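Local coordinates for protein Can2 (Sulfobacillus thermosulfidooxidans, PDB 7BDV) that binds the signalling molecule cyclic tetra-adenylate through its CARF domains and acts as a dual-specificity nuclease that potentiates type III CRISPR defence, at residues R114-R125 and Y128-L137. Residues are numbered along the deposited sequence; the frame is centred on the assembly and turned at random.
Sequences RPIIYVDSDSQR and YLHNGESERL. With nucleotides of chain E.
The His130 ring lies flat on Pro115, whose CA sits over the ring centre, 3.7 Å from the centroid and 12° off its normal, a CH-pi contact; Asn131 CG lies over the opposite face, toward the rim, and Ile116 O meets the edge in plane. Pro115 CB touches His130 CE1 at 3.7 Å, so the rigid pyrrolidine makes a flat apolar bed for an exposed imidazole. The guanidinium of Arg136, brought back by a bend at chi2 (57°), carries Gln124 CB over the centre of one face, 3.7 Å above its plane. Tyrosine suits position 128: Ile117 CG2 comes obliquely to CD1 of Tyr128 (3.7 Å), while Glu133 C, Ser134 N and Glu135 OE1 lie in plane at the ring edge, and its hydroxyl donates to Glu135 OE1 at 2.5 Å.

The contact is the antiparallel end of the CARF-domain sheet, where strands 116-120, 125-128 and 134-136 form a meander. Each connection has a G1 beta bulge: Gln124 and Arg125 face Asp120, Gly132 and Glu133 face Tyr128, with Gln124 and Gly132 taking the positive phi. Leu129 N donates to Ile116 O (2.8 Å), and Leu137 N, almost straight, to Gln124 O (2.9 Å). Leu137 CD1 packs against Val119 CG1 and Gln124 OE1. That OE1 also accepts from Asn285 ND2 and from a water weakly bonded to Arg136 NH1, while Gln124 NE2 donates to Ser121 O, holding the turn in shape.

Strand 116-120 and the turn after it also reach the ligand. Just past the strand, Ser121 OG donates to N7 of A1 of chain E. With CG anti to the backbone N (chi1 177°), the Tyr118 ring is carried away from 128-137 toward the cyclic tetra-adenylate, where its OH donates to OP1 of A2 of chain E at 2.5 Å, OP1 lying in the ring plane.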
ATOM      1  N   ARG A 114       1.712 -17.586  32.782  1.00 42.77           N
ATOM      2  CA  ARG A 114       0.436 -16.962  32.349  1.00 39.94           C
ATOM      3  C   ARG A 114       0.077 -17.444  30.946  1.00 43.62           C
ATOM      4  O   ARG A 114       0.954 -17.785  30.148  1.00 44.63           O
ATOM      5  CB  ARG A 114       0.544 -15.438  32.369  1.00 42.61           C
ATOM      6  CG  ARG A 114       0.922 -14.815  33.705  1.00 43.76           C
ATOM      7  CD  ARG A 114       0.079 -15.244  34.899  1.00 45.65           C
ATOM      8  NE  ARG A 114      -1.337 -15.200  34.625  1.00 50.39           N
ATOM      9  CZ  ARG A 114      -2.239 -16.090  35.005  1.00 49.51           C
ATOM     10  NH1 ARG A 114      -1.890 -17.122  35.758  1.00 51.56           N
ATOM     11  NH2 ARG A 114      -3.498 -15.885  34.663  1.00 54.34           N
ATOM     12  N   PRO A 115      -1.233 -17.485  30.622  1.00 40.33           N
ATOM     13  CA  PRO A 115      -1.686 -17.707  29.259  1.00 41.42           C
ATOM     14  C   PRO A 115      -1.249 -16.583  28.299  1.00 40.21           C
ATOM     15  O   PRO A 115      -1.288 -15.392  28.629  1.00 33.84           O
ATOM     16  CB  PRO A 115      -3.215 -17.755  29.326  1.00 43.66           C
ATOM     17  CG  PRO A 115      -3.569 -17.745  30.806  1.00 45.36           C
ATOM     18  CD  PRO A 115      -2.338 -17.321  31.568  1.00 45.00           C
ATOM     19  N   ILE A 116      -0.848 -16.989  27.101  1.00 32.22           N
ATOM     20  CA  ILE A 116      -0.366 -16.064  26.043  1.00 34.49           C
ATOM     21  C   ILE A 116      -0.989 -16.520  24.729  1.00 33.89           C
ATOM     22  O   ILE A 116      -0.758 -17.668  24.340  1.00 36.61           O
ATOM     23  CB  ILE A 116       1.170 -16.018  25.960  1.00 37.38           C
ATOM     24  CG1 ILE A 116       1.813 -15.628  27.286  1.00 34.95           C
ATOM     25  CG2 ILE A 116       1.579 -15.060  24.845  1.00 34.12           C
ATOM     26  CD1 ILE A 116       3.325 -15.895  27.354  1.00 33.01           C
ATOM     27  N   ILE A 117      -1.734 -15.630  24.079  1.00 31.65           N
ATOM     28  CA  ILE A 117      -2.421 -15.909  22.799  1.00 31.39           C
ATOM     29  C   ILE A 117      -1.758 -15.099  21.677  1.00 30.03           C
ATOM     30  O   ILE A 117      -1.192 -14.047  21.939  1.00 28.85           O
ATOM     31  CB  ILE A 117      -3.916 -15.619  22.928  1.00 33.07           C
ATOM     32  CG1 ILE A 117      -4.209 -14.117  22.997  1.00 32.46           C
ATOM     33  CG2 ILE A 117      -4.489 -16.372  24.120  1.00 38.66           C
ATOM     34  CD1 ILE A 117      -5.660 -13.789  22.777  1.00 38.70           C
ATOM     35  N   TYR A 118      -1.841 -15.631  20.463  1.00 32.40           N
ATOM     36  CA  TYR A 118      -1.363 -14.988  19.227  1.00 31.69           C
ATOM     37  C   TYR A 118      -2.405 -15.271  18.150  1.00 27.31           C
ATOM     38  O   TYR A 118      -2.826 -16.422  18.031  1.00 28.73           O
ATOM     39  CB  TYR A 118       0.028 -15.506  18.865  1.00 33.54           C
ATOM     40  CG  TYR A 118       0.548 -14.943  17.568  1.00 33.37           C
ATOM     41  CD1 TYR A 118       0.187 -15.506  16.352  1.00 35.62           C
ATOM     42  CD2 TYR A 118       1.400 -13.847  17.553  1.00 35.30           C
ATOM     43  CE1 TYR A 118       0.656 -14.975  15.155  1.00 32.26           C
ATOM     44  CE2 TYR A 118       1.859 -13.297  16.361  1.00 33.67           C
ATOM     45  CZ  TYR A 118       1.503 -13.891  15.163  1.00 31.74           C
ATOM     46  OH  TYR A 118       1.937 -13.347  13.992  1.00 33.27           O
ATOM     47  N   VAL A 119      -2.835 -14.230  17.424  1.00 25.72           N
ATOM     48  CA  VAL A 119      -3.902 -14.297  16.415  1.00 28.68           C
ATOM     49  C   VAL A 119      -3.267 -14.484  15.041  1.00 31.01           C
ATOM     50  O   VAL A 119      -2.600 -13.572  14.599  1.00 36.32           O
ATOM     51  CB  VAL A 119      -4.826 -13.080  16.440  1.00 26.67           C
ATOM     52  CG1 VAL A 119      -5.848 -13.220  15.353  1.00 28.13           C
ATOM     53  CG2 VAL A 119      -5.531 -12.942  17.785  1.00 32.66           C
ATOM     54  N   ASP A 120      -3.494 -15.648  14.428  1.00 37.01           N
ATOM     55  CA  ASP A 120      -3.027 -16.011  13.059  1.00 35.02           C
ATOM     56  C   ASP A 120      -4.208 -15.810  12.107  1.00 33.22           C
ATOM     57  O   ASP A 120      -5.084 -16.670  12.089  1.00 41.03           O
ATOM     58  CB  ASP A 120      -2.506 -17.441  13.044  1.00 31.96           C
ATOM     59  CG  ASP A 120      -2.205 -17.986  11.642  1.00 40.06           C
ATOM     60  OD1 ASP A 120      -2.137 -17.180  10.697  1.00 43.08           O
ATOM     61  OD2 ASP A 120      -2.021 -19.215  11.513  1.00 44.98           O
ATOM     62  N   SER A 121      -4.223 -14.705  11.353  1.00 34.59           N
ATOM     63  CA  SER A 121      -5.318 -14.364  10.424  1.00 40.64           C
ATOM     64  C   SER A 121      -5.263 -15.245   9.169  1.00 40.46           C
ATOM     65  O   SER A 121      -6.336 -15.416   8.557  1.00 39.55           O
ATOM     66  CB  SER A 121      -5.368 -12.913  10.114  1.00 45.01           C
ATOM     67  OG  SER A 121      -6.052 -12.247  11.172  1.00 58.65           O
ATOM     68  N   ASP A 122      -4.097 -15.827   8.851  1.00 40.52           N
ATOM     69  CA  ASP A 122      -3.922 -16.743   7.686  1.00 43.21           C
ATOM     70  C   ASP A 122      -4.807 -17.978   7.880  1.00 43.55           C
ATOM     71  O   ASP A 122      -5.645 -18.246   6.998  1.00 50.40           O
ATOM     72  CB  ASP A 122      -2.456 -17.138   7.469  1.00 42.87           C
ATOM     73  N   SER A 123      -4.635 -18.698   8.993  1.00 45.69           N
ATOM     74  CA  SER A 123      -5.370 -19.944   9.327  1.00 48.15           C
ATOM     75  C   SER A 123      -6.636 -19.633  10.155  1.00 48.83           C
ATOM     76  O   SER A 123      -7.394 -20.567  10.462  1.00 46.63           O
ATOM     77  CB  SER A 123      -4.469 -20.920  10.030  1.00 50.98           C
ATOM     78  OG  SER A 123      -4.244 -20.533  11.382  1.00 56.12           O
ATOM     79  N   GLN A 124      -6.858 -18.379  10.521  1.00 44.01           N
ATOM     80  CA  GLN A 124      -8.035 -17.955  11.320  1.00 41.64           C
ATOM     81  C   GLN A 124      -8.061 -18.667  12.660  1.00 40.98           C
ATOM     82  O   GLN A 124      -9.124 -19.162  13.041  1.00 47.56           O
ATOM     83  CB  GLN A 124      -9.323 -18.173  10.521  1.00 39.09           C
ATOM     84  CG  GLN A 124      -9.533 -17.080   9.485  1.00 40.84           C
ATOM     85  CD  GLN A 124      -9.643 -15.740  10.187  1.00 45.30           C
ATOM     86  OE1 GLN A 124     -10.577 -15.522  10.981  1.00 40.72           O
ATOM     87  NE2 GLN A 124      -8.669 -14.856   9.942  1.00 40.54           N
ATOM     88  N   ARG A 125      -6.911 -18.717  13.331  1.00 41.90           N
ATOM     89  CA  ARG A 125      -6.777 -19.419  14.629  1.00 43.18           C
ATOM     90  C   ARG A 125      -6.190 -18.472  15.670  1.00 37.20           C
ATOM     91  O   ARG A 125      -5.388 -17.609  15.319  1.00 36.64           O
ATOM     92  CB  ARG A 125      -5.925 -20.680  14.475  1.00 48.07           C
ATOM     93  CG  ARG A 125      -6.519 -21.724  13.535  1.00 56.04           C
ATOM     94  CD  ARG A 125      -5.867 -23.090  13.705  1.00 59.93           C
ATOM     95  NE  ARG A 125      -4.451 -23.015  13.346  1.00 65.51           N
ATOM     96  CZ  ARG A 125      -3.457 -23.681  13.926  1.00 72.66           C
ATOM     97  NH1 ARG A 125      -3.687 -24.514  14.927  1.00 71.09           N
ATOM     98  NH2 ARG A 125      -2.222 -23.490  13.498  1.00 78.35           N
ATOM     99  N   TYR A 128      -2.490 -20.672  21.397  1.00 36.13           N
ATOM    100  CA  TYR A 128      -2.159 -20.584  22.839  1.00 35.17           C
ATOM    101  C   TYR A 128      -0.694 -20.991  22.984  1.00 35.33           C
ATOM    102  O   TYR A 128      -0.404 -22.200  22.917  1.00 36.90           O
ATOM    103  CB  TYR A 128      -3.110 -21.459  23.641  1.00 37.73           C
ATOM    104  CG  TYR A 128      -4.554 -21.081  23.484  1.00 40.42           C
ATOM    105  CD1 TYR A 128      -5.073 -20.006  24.178  1.00 42.45           C
ATOM    106  CD2 TYR A 128      -5.399 -21.779  22.646  1.00 46.47           C
ATOM    107  CE1 TYR A 128      -6.399 -19.645  24.064  1.00 44.79           C
ATOM    108  CE2 TYR A 128      -6.737 -21.432  22.516  1.00 51.84           C
ATOM    109  CZ  TYR A 128      -7.236 -20.359  23.231  1.00 47.73           C
ATOM    110  OH  TYR A 128      -8.538 -19.983  23.110  1.00 58.62           O
ATOM    111  N   LEU A 129       0.197 -20.000  23.105  1.00 35.83           N
ATOM    112  CA  LEU A 129       1.670 -20.192  23.052  1.00 41.36           C
ATOM    113  C   LEU A 129       2.162 -20.862  24.330  1.00 46.01           C
ATOM    114  O   LEU A 129       3.214 -21.489  24.272  1.00 43.58           O
ATOM    115  CB  LEU A 129       2.355 -18.843  22.815  1.00 39.71           C
ATOM    116  CG  LEU A 129       2.130 -18.270  21.416  1.00 40.48           C
ATOM    117  CD1 LEU A 129       2.999 -17.048  21.168  1.00 40.57           C
ATOM    118  CD2 LEU A 129       2.403 -19.316  20.342  1.00 43.14           C
ATOM    119  N   HIS A 130       1.415 -20.756  25.430  1.00 46.30           N
ATOM    120  CA  HIS A 130       1.777 -21.416  26.711  1.00 47.44           C
ATOM    121  C   HIS A 130       1.663 -22.946  26.598  1.00 47.77           C
ATOM    122  O   HIS A 130       2.506 -23.610  27.222  1.00 55.58           O
ATOM    123  CB  HIS A 130       1.003 -20.812  27.888  1.00 42.98           C
ATOM    124  CG  HIS A 130      -0.471 -20.998  27.847  1.00 42.05           C
ATOM    125  ND1 HIS A 130      -1.258 -20.397  26.908  1.00 41.16           N
ATOM    126  CD2 HIS A 130      -1.305 -21.663  28.670  1.00 43.71           C
ATOM    127  CE1 HIS A 130      -2.522 -20.696  27.125  1.00 42.15           C
ATOM    128  NE2 HIS A 130      -2.576 -21.474  28.205  1.00 44.40           N
ATOM    129  N   ASN A 131       0.708 -23.499  25.842  1.00 46.29           N
ATOM    130  CA  ASN A 131       0.456 -24.974  25.845  1.00 47.60           C
ATOM    131  C   ASN A 131       0.437 -25.609  24.446  1.00 46.76           C
ATOM    132  O   ASN A 131       0.193 -26.817  24.381  1.00 44.94           O
ATOM    133  CB  ASN A 131      -0.834 -25.320  26.591  1.00 47.44           C
ATOM    134  CG  ASN A 131      -2.078 -24.702  25.991  1.00 56.21           C
ATOM    135  OD1 ASN A 131      -2.131 -24.413  24.793  1.00 56.57           O
ATOM    136  ND2 ASN A 131      -3.098 -24.524  26.815  1.00 51.68           N
ATOM    137  N   GLY A 132       0.655 -24.852  23.363  1.00 45.84           N
ATOM    138  CA  GLY A 132       0.719 -25.384  21.984  1.00 42.20           C
ATOM    139  C   GLY A 132      -0.648 -25.695  21.387  1.00 46.41           C
ATOM    140  O   GLY A 132      -0.693 -26.199  20.261  1.00 49.28           O
ATOM    141  N   GLU A 133      -1.742 -25.422  22.103  1.00 47.64           N
ATOM    142  CA  GLU A 133      -3.124 -25.677  21.622  1.00 50.95           C
ATOM    143  C   GLU A 133      -3.526 -24.511  20.710  1.00 51.07           C
ATOM    144  O   GLU A 133      -2.741 -23.566  20.558  1.00 49.86           O
ATOM    145  CB  GLU A 133      -4.117 -25.813  22.784  1.00 55.73           C
ATOM    146  CG  GLU A 133      -3.770 -26.927  23.765  1.00 65.11           C
ATOM    147  CD  GLU A 133      -4.604 -27.030  25.036  1.00 75.66           C
ATOM    148  OE1 GLU A 133      -4.379 -28.002  25.798  1.00 85.83           O
ATOM    149  OE2 GLU A 133      -5.464 -26.147  25.276  1.00 82.32           O
ATOM    150  N   SER A 134      -4.707 -24.599  20.097  1.00 49.88           N
ATOM    151  CA  SER A 134      -5.252 -23.554  19.206  1.00 48.15           C
ATOM    152  C   SER A 134      -6.767 -23.705  19.088  1.00 46.56           C
ATOM    153  O   SER A 134      -7.277 -24.739  19.449  1.00 53.84           O
ATOM    154  CB  SER A 134      -4.566 -23.580  17.862  1.00 48.84           C
ATOM    155  OG  SER A 134      -4.939 -24.725  17.135  1.00 48.50           O
ATOM    156  N   GLU A 135      -7.438 -22.667  18.609  1.00 51.84           N
ATOM    157  CA  GLU A 135      -8.916 -22.568  18.526  1.00 49.11           C
ATOM    158  C   GLU A 135      -9.249 -21.815  17.240  1.00 48.28           C
ATOM    159  O   GLU A 135      -8.509 -20.880  16.908  1.00 45.72           O
ATOM    160  CB  GLU A 135      -9.435 -21.857  19.774  1.00 52.96           C
ATOM    161  CG  GLU A 135     -10.940 -21.849  19.929  1.00 62.51           C
ATOM    162  CD  GLU A 135     -11.429 -20.854  20.974  1.00 67.31           C
ATOM    163  OE1 GLU A 135     -10.571 -20.237  21.648  1.00 69.41           O
ATOM    164  OE2 GLU A 135     -12.660 -20.698  21.112  1.00 75.77           O
ATOM    165  N   ARG A 136     -10.286 -22.245  16.519  1.00 49.81           N
ATOM    166  CA  ARG A 136     -10.806 -21.512  15.344  1.00 52.99           C
ATOM    167  C   ARG A 136     -11.377 -20.203  15.884  1.00 52.83           C
ATOM    168  O   ARG A 136     -11.975 -20.253  16.969  1.00 52.78           O
ATOM    169  CB  ARG A 136     -11.822 -22.367  14.575  1.00 59.09           C
ATOM    170  CG  ARG A 136     -12.121 -21.969  13.133  1.00 67.81           C
ATOM    171  CD  ARG A 136     -10.929 -21.914  12.187  1.00 73.72           C
ATOM    172  NE  ARG A 136     -11.260 -21.756  10.775  1.00 74.78           N
ATOM    173  CZ  ARG A 136     -12.025 -20.796  10.235  1.00 72.60           C
ATOM    174  NH1 ARG A 136     -12.620 -19.876  10.982  1.00 70.05           N
ATOM    175  NH2 ARG A 136     -12.201 -20.768   8.923  1.00 62.47           N
ATOM    176  N   LEU A 137     -11.110 -19.082  15.197  1.00 47.11           N
ATOM    177  CA  LEU A 137     -11.778 -17.780  15.441  1.00 46.88           C
ATOM    178  C   LEU A 137     -13.226 -17.907  14.973  1.00 45.82           C
ATOM    179  O   LEU A 137     -13.469 -18.659  13.997  1.00 51.08           O
ATOM    180  CB  LEU A 137     -11.079 -16.693  14.623  1.00 52.35           C
ATOM    181  CG  LEU A 137      -9.745 -16.171  15.147  1.00 50.85           C
ATOM    182  CD1 LEU A 137      -9.022 -15.342  14.089  1.00 50.36           C
ATOM    183  CD2 LEU A 137      -9.975 -15.340  16.384  1.00 52.50           C
TER
ATOM    184  P     A E   1       1.869  -4.338  13.441  1.00 35.45           P
ATOM    185  OP1   A E   1       0.678  -3.555  13.961  1.00 38.45           O
ATOM    186  OP2   A E   1       1.936  -4.219  11.927  1.00 29.18           O
ATOM    187  O5'   A E   1       1.723  -5.861  13.872  1.00 33.55           O
ATOM    188  C5'   A E   1       0.514  -6.521  13.511  1.00 30.62           C
ATOM    189  C4'   A E   1       0.738  -7.986  13.702  1.00 30.49           C
ATOM    190  O4'   A E   1      -0.548  -8.638  13.732  1.00 28.35           O
ATOM    191  C3'   A E   1       1.509  -8.691  12.581  1.00 31.02           C
ATOM    192  O3'   A E   1       2.008  -9.894  13.083  1.00 28.04           O
ATOM    193  C2'   A E   1       0.390  -9.100  11.643  1.00 30.97           C
ATOM    194  O2'   A E   1       0.798 -10.167  10.816  1.00 31.61           O
ATOM    195  C1'   A E   1      -0.615  -9.583  12.691  1.00 27.55           C
ATOM    196  N9    A E   1      -1.992  -9.682  12.333  1.00 27.12           N
ATOM    197  C8    A E   1      -2.825 -10.685  12.739  1.00 28.36           C
ATOM    198  N7    A E   1      -4.048 -10.536  12.317  1.00 28.73           N
ATOM    199  C5    A E   1      -4.025  -9.348  11.621  1.00 32.44           C
ATOM    200  C6    A E   1      -5.026  -8.636  10.945  1.00 34.45           C
ATOM    201  N6    A E   1      -6.290  -9.029  10.866  1.00 38.14           N
ATOM    202  N1    A E   1      -4.669  -7.471  10.378  1.00 32.40           N
ATOM    203  C2    A E   1      -3.402  -7.071  10.463  1.00 26.89           C
ATOM    204  N3    A E   1      -2.379  -7.661  11.030  1.00 29.73           N
ATOM    205  C4    A E   1      -2.760  -8.800  11.629  1.00 31.47           C
ATOM    206  P     A E   2       3.559 -10.114  13.476  1.00 28.67           P
ATOM    207  OP1   A E   2       3.589 -11.431  14.158  1.00 29.80           O
ATOM    208  OP2   A E   2       4.307  -8.915  13.960  1.00 31.55           O
ATOM    209  O5'   A E   2       4.199 -10.478  12.050  1.00 32.29           O
ATOM    210  C5'   A E   2       4.397  -9.420  11.104  1.00 27.71           C
ATOM    211  C4'   A E   2       5.680  -9.758  10.376  1.00 32.88           C
ATOM    212  O4'   A E   2       5.540 -11.108   9.863  1.00 36.61           O
ATOM    213  C3'   A E   2       6.077  -8.904   9.177  1.00 30.87           C
ATOM    214  O3'   A E   2       7.530  -8.719   9.162  1.00 33.04           O
ATOM    215  C2'   A E   2       5.594  -9.766   8.009  1.00 33.98           C
ATOM    216  O2'   A E   2       6.269  -9.593   6.770  1.00 34.32           O
ATOM    217  C1'   A E   2       5.952 -11.138   8.525  1.00 32.98           C
ATOM    218  N9    A E   2       5.304 -12.251   7.890  1.00 30.79           N
ATOM    219  C8    A E   2       3.942 -12.437   7.701  1.00 31.09           C
ATOM    220  N7    A E   2       3.686 -13.572   7.092  1.00 33.41           N
ATOM    221  C5    A E   2       4.939 -14.137   6.861  1.00 31.05           C
ATOM    222  C6    A E   2       5.326 -15.325   6.237  1.00 34.32           C
ATOM    223  N6    A E   2       4.447 -16.147   5.713  1.00 34.64           N
ATOM    224  N1    A E   2       6.650 -15.630   6.174  1.00 34.46           N
ATOM    225  C2    A E   2       7.519 -14.747   6.693  1.00 32.35           C
ATOM    226  N3    A E   2       7.265 -13.587   7.313  1.00 36.88           N
ATOM    227  C4    A E   2       5.939 -13.340   7.352  1.00 31.35           C
TER
HETATM  228  O   HOH W   1     -12.841 -16.960  10.492  1.00 56.15           O